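PDB 5CEC: Bd3460 from Bdellovibrio bacteriovorus, which binds the predatory endopeptidase Bd3459 as its ankyrin-repeat immunity protein, probably shielding the predator from its own enzyme during prey invasion. Local coordinates for residues D77-L82 with A112-K117. Sequence-based numbering, arbitrary orientation.
Sequences DIVKFL and AEELIK. With SO4 (sulfate ion), chain H.
Val-79 and Lys-80 meet Leu-115 and Glu-114 where the second helices of two successive ankyrin repeats, 76-84 and 109-117, stack side by side. The two segments run nearly parallel, 16° apart, with axes 10.4 Å from each other; Lys-80 and Glu-114 are level with each other, their CA atoms being the nearest pair across the two segments. The apolar part is small and lies on the buried side: Val-79 CG1 sits 4.0 Å from Leu-115 CD2, the two side chains crossing at about a right angle. CG1 reaches across because it stands anti to the backbone N (chi1 167°), and Leu-115 also packs on Leu-100 of helix 99-105, tying this patch to the inner layer of the solenoid.

Toward the outer surface the contact turns polar. Glu-114 bends at chi2 (72°), and its carboxylate lies across the extended Lys-80 chain: OE2 is 3.5 Å from Lys-80 CG, and OE1 equally near CE. The charged ends stop short of a salt bridge, with Lys-80 NZ 4.5 Å from Glu-114 OE1, so any attraction is probably modest.

At the start of helix 76-84 a sulfate, probably from the crystallisation liquor, accepts hydrogen bonds from Leu-76 N and from Lys-154 NZ of the Bd3459 chain. Asp-77 N adds a nearly straight one, 2.8 Å to sulfate O3.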
ATOM      1  N   ASP B  77      -9.116  13.370   1.778  1.00 21.72           N
ATOM      2  CA  ASP B  77     -10.493  13.839   2.006  1.00 22.35           C
ATOM      3  C   ASP B  77     -10.710  14.263   3.450  1.00 21.03           C
ATOM      4  O   ASP B  77     -11.353  15.278   3.714  1.00 22.86           O
ATOM      5  CB  ASP B  77     -11.515  12.775   1.579  1.00 24.62           C
ATOM      6  CG  ASP B  77     -11.696  12.715   0.065  1.00 30.27           C
ATOM      7  OD1 ASP B  77     -11.045  13.504  -0.652  1.00 36.99           O
ATOM      8  OD2 ASP B  77     -12.496  11.886  -0.418  1.00 38.92           O
ATOM      9  N   ILE B  78     -10.148  13.522   4.399  1.00 20.88           N
ATOM     10  CA  ILE B  78     -10.296  13.881   5.809  1.00 19.68           C
ATOM     11  C   ILE B  78      -9.516  15.162   6.112  1.00 20.15           C
ATOM     12  O   ILE B  78     -10.028  16.053   6.793  1.00 19.77           O
ATOM     13  CB  ILE B  78      -9.895  12.736   6.738  1.00 21.35           C
ATOM     14  CG1 ILE B  78     -10.851  11.549   6.561  1.00 21.84           C
ATOM     15  CG2 ILE B  78      -9.863  13.216   8.185  1.00 20.90           C
ATOM     16  CD1 ILE B  78     -10.425  10.289   7.297  1.00 22.24           C
ATOM     17  N   VAL B  79      -8.320  15.307   5.557  1.00 18.38           N
ATOM     18  CA  VAL B  79      -7.561  16.549   5.728  1.00 18.24           C
ATOM     19  C   VAL B  79      -8.371  17.719   5.175  1.00 18.47           C
ATOM     20  O   VAL B  79      -8.473  18.737   5.825  1.00 19.65           O
ATOM     21  CB  VAL B  79      -6.178  16.459   5.060  1.00 17.96           C
ATOM     22  CG1 VAL B  79      -5.489  17.814   4.936  1.00 17.26           C
ATOM     23  CG2 VAL B  79      -5.313  15.530   5.868  1.00 18.34           C
ATOM     24  N   LYS B  80      -8.959  17.564   3.991  1.00 19.72           N
ATOM     25  CA  LYS B  80      -9.730  18.656   3.404  1.00 20.15           C
ATOM     26  C   LYS B  80     -10.917  19.037   4.286  1.00 21.30           C
ATOM     27  O   LYS B  80     -11.215  20.232   4.468  1.00 22.40           O
ATOM     28  CB  LYS B  80     -10.215  18.276   2.004  1.00 22.54           C
ATOM     29  CG  LYS B  80      -9.147  18.251   0.932  1.00 25.15           C
ATOM     30  CD  LYS B  80      -9.734  17.801  -0.408  1.00 30.45           C
ATOM     31  CE  LYS B  80      -8.788  18.043  -1.575  1.00 32.98           C
ATOM     32  NZ  LYS B  80      -9.473  17.806  -2.887  1.00 37.96           N
ATOM     33  N   PHE B  81     -11.596  18.025   4.830  1.00 20.96           N
ATOM     34  CA  PHE B  81     -12.709  18.251   5.743  1.00 22.46           C
ATOM     35  C   PHE B  81     -12.272  19.033   6.988  1.00 21.17           C
ATOM     36  O   PHE B  81     -12.899  20.025   7.393  1.00 21.90           O
ATOM     37  CB  PHE B  81     -13.374  16.922   6.138  1.00 25.37           C
ATOM     38  CG  PHE B  81     -14.418  17.062   7.210  1.00 26.78           C
ATOM     39  CD1 PHE B  81     -15.643  17.661   6.924  1.00 29.81           C
ATOM     40  CD2 PHE B  81     -14.170  16.644   8.521  1.00 27.76           C
ATOM     41  CE1 PHE B  81     -16.600  17.815   7.912  1.00 30.96           C
ATOM     42  CE2 PHE B  81     -15.135  16.802   9.520  1.00 29.51           C
ATOM     43  CZ  PHE B  81     -16.352  17.382   9.212  1.00 32.07           C
ATOM     44  N   LEU B  82     -11.158  18.636   7.577  1.00 20.42           N
ATOM     45  CA  LEU B  82     -10.644  19.344   8.749  1.00 20.22           C
ATOM     46  C   LEU B  82     -10.160  20.759   8.428  1.00 20.11           C
ATOM     47  O   LEU B  82     -10.380  21.685   9.217  1.00 20.89           O
ATOM     48  CB  LEU B  82      -9.524  18.556   9.402  1.00 19.50           C
ATOM     49  CG  LEU B  82      -9.968  17.222  10.012  1.00 19.19           C
ATOM     50  CD1 LEU B  82      -8.773  16.382  10.452  1.00 20.82           C
ATOM     51  CD2 LEU B  82     -10.961  17.383  11.159  1.00 21.11           C
ATOM     52  N   ALA B 112       0.592  16.609   1.663  1.00 14.86           N
ATOM     53  CA  ALA B 112       1.578  17.674   1.877  1.00 15.78           C
ATOM     54  C   ALA B 112       1.243  18.853   0.942  1.00 15.66           C
ATOM     55  O   ALA B 112       1.258  20.021   1.383  1.00 16.13           O
ATOM     56  CB  ALA B 112       2.995  17.180   1.604  1.00 15.79           C
ATOM     57  N   GLU B 113       0.967  18.567  -0.337  1.00 17.22           N
ATOM     58  CA  GLU B 113       0.608  19.632  -1.264  1.00 17.91           C
ATOM     59  C   GLU B 113      -0.610  20.401  -0.820  1.00 17.34           C
ATOM     60  O   GLU B 113      -0.617  21.632  -0.913  1.00 18.65           O
ATOM     61  CB  GLU B 113       0.426  19.124  -2.696  1.00 17.79           C
ATOM     62  CG  GLU B 113       1.730  18.671  -3.334  1.00 19.71           C
ATOM     63  CD  GLU B 113       2.669  19.829  -3.539  1.00 23.60           C
ATOM     64  OE1 GLU B 113       2.382  20.689  -4.394  1.00 29.59           O
ATOM     65  OE2 GLU B 113       3.644  19.919  -2.781  1.00 25.86           O
ATOM     66  N   GLU B 114      -1.623  19.679  -0.348  1.00 17.32           N
ATOM     67  CA  GLU B 114      -2.844  20.293   0.151  1.00 18.18           C
ATOM     68  C   GLU B 114      -2.528  21.221   1.307  1.00 17.13           C
ATOM     69  O   GLU B 114      -3.051  22.323   1.371  1.00 18.39           O
ATOM     70  CB  GLU B 114      -3.846  19.214   0.570  1.00 18.55           C
ATOM     71  CG  GLU B 114      -5.219  19.733   0.976  1.00 22.68           C
ATOM     72  CD  GLU B 114      -6.074  20.235  -0.178  1.00 25.64           C
ATOM     73  OE1 GLU B 114      -5.793  19.913  -1.355  1.00 32.15           O
ATOM     74  OE2 GLU B 114      -7.044  20.957   0.114  1.00 33.64           O
ATOM     75  N   LEU B 115      -1.718  20.757   2.254  1.00 15.87           N
ATOM     76  CA  LEU B 115      -1.384  21.537   3.448  1.00 15.42           C
ATOM     77  C   LEU B 115      -0.581  22.781   3.101  1.00 16.72           C
ATOM     78  O   LEU B 115      -0.854  23.885   3.616  1.00 17.08           O
ATOM     79  CB  LEU B 115      -0.664  20.688   4.495  1.00 14.87           C
ATOM     80  CG  LEU B 115      -1.556  19.662   5.195  1.00 15.92           C
ATOM     81  CD1 LEU B 115      -0.687  18.697   5.964  1.00 17.22           C
ATOM     82  CD2 LEU B 115      -2.559  20.297   6.139  1.00 18.97           C
ATOM     83  N   ILE B 116       0.365  22.641   2.180  1.00 16.92           N
ATOM     84  CA  ILE B 116       1.152  23.817   1.750  1.00 18.24           C
ATOM     85  C   ILE B 116       0.252  24.878   1.061  1.00 19.12           C
ATOM     86  O   ILE B 116       0.367  26.054   1.365  1.00 20.83           O
ATOM     87  CB  ILE B 116       2.326  23.374   0.833  1.00 18.10           C
ATOM     88  CG1 ILE B 116       3.323  22.526   1.639  1.00 17.93           C
ATOM     89  CG2 ILE B 116       3.050  24.572   0.220  1.00 19.31           C
ATOM     90  CD1 ILE B 116       4.342  21.792   0.801  1.00 18.80           C
ATOM     91  N   LYS B 117      -0.637  24.450   0.167  1.00 19.21           N
ATOM     92  CA  LYS B 117      -1.605  25.347  -0.455  1.00 21.19           C
ATOM     93  C   LYS B 117      -2.557  25.997   0.541  1.00 20.72           C
ATOM     94  O   LYS B 117      -3.054  27.094   0.305  1.00 25.47           O
ATOM     95  CB  LYS B 117      -2.427  24.609  -1.535  1.00 25.71           C
ATOM     96  CG  LYS B 117      -1.600  24.258  -2.757  1.00 30.88           C
ATOM     97  CD  LYS B 117      -2.357  23.511  -3.848  1.00 39.15           C
ATOM     98  CE  LYS B 117      -3.244  22.389  -3.327  1.00 42.22           C
ATOM     99  NZ  LYS B 117      -3.647  21.450  -4.412  1.00 49.90           N
TER
HETATM  100  S   SO4 H 301      -7.981   9.968   0.022  1.00 33.55           S
HETATM  101  O1  SO4 H 301      -7.933  10.589  -1.336  1.00 39.33           O
HETATM  102  O2  SO4 H 301      -6.641  10.007   0.670  1.00 30.89           O
HETATM  103  O3  SO4 H 301      -8.956  10.687   0.847  1.00 32.99           O
HETATM  104  O4  SO4 H 301      -8.441   8.562  -0.189  1.00 36.39           O